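Local coordinates for 49 protein (Murid herpesvirus 4, PDB 6A4V) that probably interacts with the host poly(ADP-ribose) polymerase 1 and thereby facilitates virus replication, at residues B[163-168]-B[219-224]. Sequence-based numbering, arbitrary orientation.
Sequences EWCACF and VLVYWV
With CG anti to the backbone N (chi1 -176°), W164 sends its indole across to the 219-224 helix, where the six-membered ring reaches V221 and V224; C165, with SG likewise turned opposite its N (chi1 -163°), brings its sulfur to V221. CH2 of W164 lies 3.5 Å from CG1 of V224, an oblique approach in which the two side chains cross at about a right angle. The ring rim also meets backbone: O of V221 sits at its edge, near the ring plane, 3.8 Å from CZ3, and this oxygen accepts a hydrogen bond from S225. Tryptophan suits this place because its long, flat indole can span to both. This is antiparallel helix packing in a predominantly helical protein: helix 161-168 lies against the long helix 213-235, and segments 163-168 and 219-224 run at 175° with axes 9.7 Å apart. V221 and C165 have the nearest CA atoms across the segments, where a short, CB-branched valine fits. CG1 of V221 touches SG of C165 at 3.5 Å; cysteine's small, weakly polar sulfur packs well against a methyl. CG2 of V221 faces O of F168 at 4.0 Å. The F168 ring turns back toward its own helix, CD2 over one indole face, offset toward the rim.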
loop_
_atom_site.group_PDB
_atom_site.type_symbol
_atom_site.label_atom_id
_atom_site.label_comp_id
_atom_site.label_asym_id
_atom_site.label_seq_id
_atom_site.Cartn_x
_atom_site.Cartn_y
_atom_site.Cartn_z
ATOM N N GLU B 163 21.234 12.402 19.437
ATOM C CA GLU B 163 22.095 12.715 20.574
ATOM C C GLU B 163 21.243 12.786 21.847
ATOM O O GLU B 163 21.547 12.107 22.827
ATOM C CB GLU B 163 22.904 13.989 20.314
ATOM C CG GLU B 163 24.246 13.711 19.644
ATOM C CD GLU B 163 24.908 14.915 19.003
ATOM O OE1 GLU B 163 24.605 16.047 19.438
ATOM O OE2 GLU B 163 25.714 14.719 18.059
ATOM N N TRP B 164 20.144 13.552 21.787
ATOM C CA TRP B 164 19.203 13.730 22.908
ATOM C C TRP B 164 18.575 12.408 23.348
ATOM O O TRP B 164 18.405 12.196 24.541
ATOM C CB TRP B 164 18.144 14.773 22.536
ATOM C CG TRP B 164 17.145 15.156 23.584
ATOM C CD1 TRP B 164 17.208 16.269 24.371
ATOM C CD2 TRP B 164 15.821 14.621 23.780
ATOM N NE1 TRP B 164 16.077 16.386 25.138
ATOM C CE2 TRP B 164 15.222 15.362 24.825
ATOM C CE3 TRP B 164 15.132 13.512 23.290
ATOM C CZ2 TRP B 164 13.944 15.088 25.313
ATOM C CZ3 TRP B 164 13.869 13.236 23.770
ATOM C CH2 TRP B 164 13.276 14.026 24.751
ATOM N N CYS B 165 18.222 11.538 22.396
ATOM C CA CYS B 165 17.645 10.228 22.737
ATOM C C CYS B 165 18.667 9.382 23.511
ATOM O O CYS B 165 18.302 8.627 24.421
ATOM C CB CYS B 165 17.182 9.459 21.501
ATOM S SG CYS B 165 16.047 8.098 21.891
ATOM N N ALA B 166 19.941 9.488 23.121
ATOM C CA ALA B 166 21.004 8.692 23.714
ATOM C C ALA B 166 21.217 9.105 25.183
ATOM O O ALA B 166 21.205 8.244 26.071
ATOM C CB ALA B 166 22.268 8.822 22.894
ATOM N N CYS B 167 21.399 10.407 25.441
ATOM C CA CYS B 167 21.525 10.905 26.815
ATOM C C CYS B 167 20.483 10.263 27.722
ATOM O O CYS B 167 20.806 9.685 28.760
ATOM C CB CYS B 167 21.304 12.404 26.923
ATOM S SG CYS B 167 22.646 13.346 26.176
ATOM N N PHE B 168 19.225 10.386 27.309
ATOM C CA PHE B 168 18.144 10.313 28.215
ATOM C C PHE B 168 17.551 8.899 28.239
ATOM O O PHE B 168 16.651 8.652 29.014
ATOM C CB PHE B 168 17.166 11.429 27.859
ATOM C CG PHE B 168 17.709 12.813 28.103
ATOM C CD1 PHE B 168 18.275 13.139 29.325
ATOM C CD2 PHE B 168 17.603 13.813 27.151
ATOM C CE1 PHE B 168 18.740 14.416 29.583
ATOM C CE2 PHE B 168 18.083 15.094 27.402
ATOM C CZ PHE B 168 18.653 15.393 28.618
ATOM N N VAL B 219 10.602 4.595 26.408
ATOM C CA VAL B 219 9.659 4.563 25.318
ATOM C C VAL B 219 9.124 5.980 25.076
ATOM O O VAL B 219 8.892 6.379 23.939
ATOM C CB VAL B 219 8.513 3.582 25.639
ATOM C CG1 VAL B 219 7.232 3.881 24.878
ATOM C CG2 VAL B 219 8.924 2.145 25.402
ATOM N N LEU B 220 8.836 6.709 26.149
ATOM C CA LEU B 220 8.373 8.090 25.988
ATOM C C LEU B 220 9.413 8.888 25.221
ATOM O O LEU B 220 9.101 9.736 24.386
ATOM C CB LEU B 220 8.181 8.761 27.335
ATOM C CG LEU B 220 7.740 10.214 27.212
ATOM C CD1 LEU B 220 6.560 10.343 26.254
ATOM C CD2 LEU B 220 7.375 10.777 28.575
ATOM N N VAL B 221 10.667 8.617 25.566
ATOM C CA VAL B 221 11.744 9.354 25.063
ATOM C C VAL B 221 11.782 9.125 23.567
ATOM O O VAL B 221 11.989 10.055 22.793
ATOM C CB VAL B 221 13.082 8.917 25.683
ATOM C CG1 VAL B 221 14.231 9.192 24.733
ATOM C CG2 VAL B 221 13.330 9.570 27.015
ATOM N N TYR B 222 11.718 7.843 23.221
ATOM C CA TYR B 222 11.910 7.378 21.848
ATOM C C TYR B 222 10.806 8.000 20.987
ATOM O O TYR B 222 11.077 8.544 19.959
ATOM C CB TYR B 222 11.870 5.849 21.842
ATOM C CG TYR B 222 11.797 5.172 20.499
ATOM C CD1 TYR B 222 12.951 4.770 19.842
ATOM C CD2 TYR B 222 10.580 4.866 19.913
ATOM C CE1 TYR B 222 12.894 4.094 18.637
ATOM C CE2 TYR B 222 10.509 4.166 18.717
ATOM C CZ TYR B 222 11.675 3.803 18.059
ATOM O OH TYR B 222 11.654 3.130 16.863
ATOM N N TRP B 223 9.569 7.961 21.478
ATOM C CA TRP B 223 8.482 8.522 20.718
ATOM C C TRP B 223 8.524 10.046 20.669
ATOM O O TRP B 223 8.051 10.631 19.703
ATOM C CB TRP B 223 7.130 8.018 21.198
ATOM C CG TRP B 223 6.939 6.604 20.759
ATOM C CD1 TRP B 223 6.963 5.491 21.542
ATOM C CD2 TRP B 223 6.738 6.141 19.421
ATOM N NE1 TRP B 223 6.776 4.371 20.789
ATOM C CE2 TRP B 223 6.615 4.740 19.482
ATOM C CE3 TRP B 223 6.540 6.774 18.192
ATOM C CZ2 TRP B 223 6.384 3.960 18.344
ATOM C CZ3 TRP B 223 6.282 6.011 17.079
ATOM C CH2 TRP B 223 6.257 4.621 17.148
ATOM N N VAL B 224 9.129 10.691 21.662
ATOM C CA VAL B 224 9.251 12.116 21.560
ATOM C C VAL B 224 10.258 12.392 20.440
ATOM O O VAL B 224 10.064 13.248 19.640
ATOM C CB VAL B 224 9.699 12.769 22.886
ATOM C CG1 VAL B 224 10.471 14.046 22.651
ATOM C CG2 VAL B 224 8.547 13.058 23.823
#